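Histidine-containing phosphotransfer protein 2 (Oryza sativa, PDB 1YVI) relays phosphoryl groups from cytokinin sensor histidine kinases to B-type response regulators through a multistep His-to-Asp phosphorelay, positively regulating cytokinin signalling. Local coordinates at residues I58-T63 and D76-Q81; L22-F27 and K93-C98. All blocks are in the same frame, centred on the assembly; numbering follows the deposited sequence.

The two contacts have centres about 17 Å apart in a largely helical, single-chain protein. Contact 1 pairs helix 42-65 with helix 72-89, two neighbours in sequence that run antiparallel in the HPt bundle; contact 2 joins the turn entering helix 25-34 to the start of helix 92-106. Along the chain contact 1 is nested within the loop that contact 2 closes, so contact 2, which encloses it, ties the turn before helix 25-34 to the bundle. They meet directly where V79 CG1 lies 3.2 Å from C98 O, helix 72-89 packing on helix 92-106. Helix 72-89 also carries H80, the predicted phosphorylation site.

Contact 1. Residues I58-T63 and D76-Q81; sequences INEIAT and DAYVHQ
The ring of Y78 lies against the side chain of E60, which meets it through its aliphatic part. CB of E60 stands 4.0 Å from the centroid of the Y78 ring, 21° off the ring normal, a CH-pi contact displaced from the ring centre toward the hydroxyl end; the nearest ring atom, CZ of Y78, is 3.7 Å from E60 CB. With CG anti to the carbonyl carbon, the first torsion of E60 puts that atom 4.0 Å from Y78 OH, and the bend at chi2 folds the carboxylate back beside the phenol. There it comes to lie nearly parallel to the ring, their planes 5° apart. The charged end runs beside the phenol OH, while the methylene of CB does the packing.

These residues lie on helices 42-65 and 72-89, an antiparallel pair of the four-helix bundle of the HPt domain, which helices 92-106 and 110-142 complete. The local axes of the pair run at 166° and approach to 9.8 Å. I61 and Y78 are the closest pair along the backbones.

Deeper in, I61 supplies the apolar part. Its CG1 branch, set anti to the carbonyl carbon, reaches Y78 CB at 3.5 Å as the two side chains slide past one another in opposite directions. CD1 of I61 continues to V79, where it rests 3.7 Å from CG2 of V79; here the two aliphatic side chains cross at about a right angle. F101 of helix 92-106 touches both I61 and V79, placing this end of the contact in the bundle interior, whereas Y78 also leans on I57 and L64, one helical turn to either side of I61 along helix 42-65.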
loop_
_atom_site.group_PDB
_atom_site.type_symbol
_atom_site.label_atom_id
_atom_site.label_comp_id
_atom_site.label_asym_id
_atom_site.label_seq_id
_atom_site.Cartn_x
_atom_site.Cartn_y
_atom_site.Cartn_z
ATOM N N ILE A 58 -0.067 -2.310 9.914
ATOM C CA ILE A 58 -1.389 -1.788 10.329
ATOM C C ILE A 58 -1.830 -2.535 11.603
ATOM O O ILE A 58 -2.252 -1.923 12.593
ATOM C CB ILE A 58 -2.436 -1.972 9.205
ATOM C CG1 ILE A 58 -2.108 -0.980 8.061
ATOM C CG2 ILE A 58 -3.902 -1.855 9.782
ATOM C CD1 ILE A 58 -2.880 -1.152 6.772
ATOM N N ASN A 59 -1.688 -3.864 11.596
ATOM C CA ASN A 59 -2.088 -4.656 12.772
ATOM C C ASN A 59 -1.221 -4.367 13.968
ATOM O O ASN A 59 -1.738 -4.321 15.081
ATOM C CB ASN A 59 -2.049 -6.137 12.469
ATOM C CG ASN A 59 -3.106 -6.545 11.463
ATOM O OD1 ASN A 59 -4.148 -5.914 11.356
ATOM N ND2 ASN A 59 -2.847 -7.646 10.744
ATOM N N GLU A 60 0.081 -4.113 13.782
ATOM C CA GLU A 60 0.937 -3.726 14.937
ATOM C C GLU A 60 0.551 -2.368 15.525
ATOM O O GLU A 60 0.614 -2.163 16.747
ATOM C CB GLU A 60 2.452 -3.673 14.595
ATOM C CG GLU A 60 3.037 -4.960 14.088
ATOM C CD GLU A 60 3.354 -6.006 15.156
ATOM O OE1 GLU A 60 3.023 -5.794 16.352
ATOM O OE2 GLU A 60 3.947 -7.058 14.775
ATOM N N ILE A 61 0.284 -1.405 14.657
ATOM C CA ILE A 61 -0.222 -0.118 15.125
ATOM C C ILE A 61 -1.549 -0.275 15.905
ATOM O O ILE A 61 -1.675 0.271 17.011
ATOM C CB ILE A 61 -0.441 0.846 13.964
ATOM C CG1 ILE A 61 0.943 1.225 13.332
ATOM C CG2 ILE A 61 -1.051 2.195 14.470
ATOM C CD1 ILE A 61 0.784 1.839 11.894
ATOM N N ALA A 62 -2.515 -1.011 15.334
ATOM C CA ALA A 62 -3.790 -1.298 16.049
ATOM C C ALA A 62 -3.539 -1.796 17.460
ATOM O O ALA A 62 -4.148 -1.294 18.428
ATOM C CB ALA A 62 -4.695 -2.265 15.245
ATOM N N THR A 63 -2.640 -2.750 17.609
ATOM C CA THR A 63 -2.274 -3.298 18.911
ATOM C C THR A 63 -1.700 -2.266 19.853
ATOM O O THR A 63 -2.088 -2.223 21.039
ATOM C CB THR A 63 -1.294 -4.496 18.780
ATOM O OG1 THR A 63 -1.960 -5.508 18.059
ATOM C CG2 THR A 63 -0.845 -5.042 20.132
ATOM N N ASP A 76 4.327 6.376 15.920
ATOM C CA ASP A 76 4.858 7.299 14.937
ATOM C C ASP A 76 5.928 6.560 14.101
ATOM O O ASP A 76 5.959 6.662 12.870
ATOM C CB ASP A 76 5.456 8.464 15.731
ATOM C CG ASP A 76 5.612 9.740 14.942
ATOM O OD1 ASP A 76 5.288 9.829 13.751
ATOM O OD2 ASP A 76 6.128 10.698 15.550
ATOM N N ALA A 77 6.816 5.836 14.771
ATOM C CA ALA A 77 7.849 5.021 14.066
ATOM C C ALA A 77 7.209 4.004 13.114
ATOM O O ALA A 77 7.708 3.870 12.023
ATOM C CB ALA A 77 8.740 4.287 15.070
ATOM N N TYR A 78 6.160 3.255 13.536
ATOM C CA TYR A 78 5.484 2.308 12.614
ATOM C C TYR A 78 4.817 2.989 11.432
ATOM O O TYR A 78 4.879 2.507 10.297
ATOM C CB TYR A 78 4.402 1.491 13.303
ATOM C CG TYR A 78 4.929 0.220 13.925
ATOM C CD1 TYR A 78 5.433 -0.814 13.147
ATOM C CD2 TYR A 78 4.848 0.029 15.271
ATOM C CE1 TYR A 78 5.882 -2.012 13.742
ATOM C CE2 TYR A 78 5.301 -1.138 15.869
ATOM C CZ TYR A 78 5.786 -2.162 15.097
ATOM O OH TYR A 78 6.269 -3.254 15.752
ATOM N N VAL A 79 4.136 4.097 11.704
ATOM C CA VAL A 79 3.538 4.899 10.624
ATOM C C VAL A 79 4.640 5.370 9.640
ATOM O O VAL A 79 4.459 5.400 8.442
ATOM C CB VAL A 79 2.708 6.096 11.261
ATOM C CG1 VAL A 79 2.327 7.141 10.211
ATOM C CG2 VAL A 79 1.458 5.465 11.976
ATOM N N HIS A 80 5.793 5.747 10.171
ATOM C CA HIS A 80 6.877 6.220 9.337
ATOM C C HIS A 80 7.363 5.070 8.450
ATOM O O HIS A 80 7.659 5.263 7.291
ATOM C CB HIS A 80 8.034 6.695 10.252
ATOM C CG HIS A 80 9.220 7.244 9.508
ATOM N ND1 HIS A 80 10.369 6.500 9.281
ATOM C CD2 HIS A 80 9.430 8.456 8.925
ATOM C CE1 HIS A 80 11.222 7.220 8.562
ATOM N NE2 HIS A 80 10.689 8.420 8.358
ATOM N N GLN A 81 7.453 3.868 9.011
ATOM C CA GLN A 81 7.813 2.689 8.201
ATOM C C GLN A 81 6.807 2.482 7.082
ATOM O O GLN A 81 7.212 2.157 5.978
ATOM C CB GLN A 81 7.780 1.404 9.015
ATOM C CG GLN A 81 8.872 1.213 9.912
ATOM C CD GLN A 81 9.077 -0.276 10.247
ATOM O OE1 GLN A 81 10.184 -0.674 10.596
ATOM N NE2 GLN A 81 8.018 -1.078 10.175
#

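Contact 2. Residues L22-F27 and K93-C98; sequences LVDEQF and KVKFTC
D24 and K95 face each other across a long salt bridge, with OD2 of D24 3.8 Å from NZ of K95, their side chains crossing at about a right angle. K95 extends from its helix and bends at chi3 (73°), which brings the ammonium group to the aspartate.

Water fills in what the direct pairing lacks. Two molecules donate to D24 OD2, one at 2.6 Å; that one also accepts from K95 NZ, while the bond from the same nitrogen to the other is weak. A third water bridges the backbones, donating to L22 O at 2.6 Å and accepting from K93 N at 3.0 Å.

D24 is the N-cap of helix 25-34, and the turn and cap before that helix are docked on the first turns of helix 92-106, a helix of the four-helix HPt bundle; a backbone hydrogen bond between D24 and G90 adds to the link. The other carboxylate oxygen of D24, OD1, accepts from Q26 N at 2.8 Å, met from above the carboxylate plane, 49° out of it. One carboxylate therefore serves both the helix end and the lysine. With an alanine here, Q26 N would probably lose its capping acceptor and K95 the anion that faces it.

The apolar share is small: L22 CD2 approaches the CD methylene of K93 at 4.1 Å, the two side chains meeting at a slant, and L22 also touches K130 of helix 110-142.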
loop_
_atom_site.group_PDB
_atom_site.type_symbol
_atom_site.label_atom_id
_atom_site.label_comp_id
_atom_site.label_asym_id
_atom_site.label_seq_id
_atom_site.Cartn_x
_atom_site.Cartn_y
_atom_site.Cartn_z
ATOM N N LEU A 22 -4.382 6.085 -7.459
ATOM C CA LEU A 22 -4.041 5.087 -6.435
ATOM C C LEU A 22 -2.548 4.868 -6.389
ATOM O O LEU A 22 -1.992 4.561 -5.320
ATOM C CB LEU A 22 -4.739 3.743 -6.705
ATOM C CG LEU A 22 -6.288 3.804 -6.680
ATOM C CD1 LEU A 22 -6.885 2.419 -6.898
ATOM C CD2 LEU A 22 -6.818 4.392 -5.352
ATOM N N VAL A 23 -1.901 4.967 -7.555
ATOM C CA VAL A 23 -0.434 4.839 -7.616
ATOM C C VAL A 23 0.164 6.037 -8.357
ATOM O O VAL A 23 -0.501 6.685 -9.202
ATOM C CB VAL A 23 0.021 3.509 -8.308
ATOM C CG1 VAL A 23 -0.402 2.269 -7.497
ATOM C CG2 VAL A 23 -0.542 3.428 -9.760
ATOM N N ASP A 24 1.405 6.323 -8.015
ATOM C CA ASP A 24 2.159 7.426 -8.605
ATOM C C ASP A 24 3.370 6.914 -9.433
ATOM O O ASP A 24 3.477 5.714 -9.740
ATOM C CB ASP A 24 2.622 8.419 -7.526
ATOM C CG ASP A 24 3.695 7.844 -6.592
ATOM O OD1 ASP A 24 4.273 6.773 -6.863
ATOM O OD2 ASP A 24 3.968 8.476 -5.557
ATOM N N GLU A 25 4.273 7.832 -9.785
ATOM C CA GLU A 25 5.464 7.496 -10.606
ATOM C C GLU A 25 6.344 6.400 -10.021
ATOM O O GLU A 25 7.012 5.692 -10.774
ATOM C CB GLU A 25 6.317 8.757 -10.910
ATOM C CG GLU A 25 6.997 9.347 -9.631
ATOM C CD GLU A 25 7.471 10.787 -9.783
ATOM O OE1 GLU A 25 7.978 11.156 -10.887
ATOM O OE2 GLU A 25 7.352 11.547 -8.782
ATOM N N GLN A 26 6.388 6.255 -8.693
ATOM C CA GLN A 26 7.258 5.242 -8.098
ATOM C C GLN A 26 6.788 3.860 -8.552
ATOM O O GLN A 26 7.573 2.957 -8.631
ATOM C CB GLN A 26 7.319 5.324 -6.564
ATOM C CG GLN A 26 7.803 6.672 -6.081
ATOM C CD GLN A 26 9.139 7.009 -6.714
ATOM O OE1 GLN A 26 10.018 6.139 -6.824
ATOM N NE2 GLN A 26 9.296 8.261 -7.166
ATOM N N PHE A 27 5.497 3.695 -8.814
ATOM C CA PHE A 27 5.013 2.379 -9.228
ATOM C C PHE A 27 5.429 2.124 -10.697
ATOM O O PHE A 27 5.786 0.991 -11.091
ATOM C CB PHE A 27 3.494 2.272 -9.059
ATOM C CG PHE A 27 2.946 0.964 -9.498
ATOM C CD1 PHE A 27 3.068 -0.182 -8.675
ATOM C CD2 PHE A 27 2.329 0.849 -10.722
ATOM C CE1 PHE A 27 2.591 -1.411 -9.090
ATOM C CE2 PHE A 27 1.846 -0.393 -11.156
ATOM C CZ PHE A 27 1.973 -1.524 -10.337
ATOM N N LYS A 93 -1.510 7.337 -1.802
ATOM C CA LYS A 93 -2.600 7.754 -0.868
ATOM C C LYS A 93 -2.323 7.203 0.532
ATOM O O LYS A 93 -2.544 7.864 1.522
ATOM C CB LYS A 93 -3.971 7.281 -1.410
ATOM C CG LYS A 93 -4.379 8.031 -2.748
ATOM C CD LYS A 93 -5.723 7.645 -3.182
ATOM C CE LYS A 93 -6.840 8.412 -2.465
ATOM N NZ LYS A 93 -8.129 7.782 -2.960
ATOM N N VAL A 94 -1.828 5.968 0.614
ATOM C CA VAL A 94 -1.451 5.436 1.919
ATOM C C VAL A 94 -0.337 6.355 2.456
ATOM O O VAL A 94 -0.331 6.756 3.609
ATOM C CB VAL A 94 -0.970 3.975 1.791
ATOM C CG1 VAL A 94 -0.451 3.415 3.125
ATOM C CG2 VAL A 94 -2.094 3.095 1.210
ATOM N N LYS A 95 0.629 6.677 1.597
ATOM C CA LYS A 95 1.733 7.544 2.018
ATOM C C LYS A 95 1.212 8.888 2.572
ATOM O O LYS A 95 1.672 9.337 3.627
ATOM C CB LYS A 95 2.727 7.757 0.824
ATOM C CG LYS A 95 3.840 8.701 1.175
ATOM C CD LYS A 95 4.650 9.129 -0.038
ATOM C CE LYS A 95 3.856 10.105 -0.895
ATOM N NZ LYS A 95 4.464 10.231 -2.259
ATOM N N PHE A 96 0.313 9.569 1.861
ATOM C CA PHE A 96 -0.127 10.879 2.346
ATOM C C PHE A 96 -0.902 10.793 3.639
ATOM O O PHE A 96 -0.748 11.665 4.492
ATOM C CB PHE A 96 -0.911 11.676 1.305
ATOM C CG PHE A 96 -0.130 11.950 0.076
ATOM C CD1 PHE A 96 1.159 12.382 0.174
ATOM C CD2 PHE A 96 -0.674 11.727 -1.170
ATOM C CE1 PHE A 96 1.920 12.604 -0.974
ATOM C CE2 PHE A 96 0.082 11.961 -2.299
ATOM C CZ PHE A 96 1.365 12.392 -2.188
ATOM N N THR A 97 -1.660 9.717 3.808
ATOM C CA THR A 97 -2.418 9.499 5.084
ATOM C C THR A 97 -1.445 9.316 6.248
ATOM O O THR A 97 -1.625 9.914 7.318
ATOM C CB THR A 97 -3.368 8.340 4.898
ATOM O OG1 THR A 97 -4.297 8.684 3.844
ATOM C CG2 THR A 97 -4.137 8.069 6.197
ATOM N N CYS A 98 -0.376 8.533 6.028
ATOM C CA CYS A 98 0.711 8.378 7.057
ATOM C C CYS A 98 1.369 9.708 7.471
ATOM O O CYS A 98 1.723 9.916 8.635
ATOM C CB CYS A 98 1.821 7.407 6.549
ATOM S SG CYS A 98 1.145 5.707 6.499
HETATM O O HOH W 1 -2.522 4.644 -2.744
HETATM O O HOH W 2 2.962 11.024 -5.023
HETATM O O HOH W 3 5.503 7.618 -3.601
#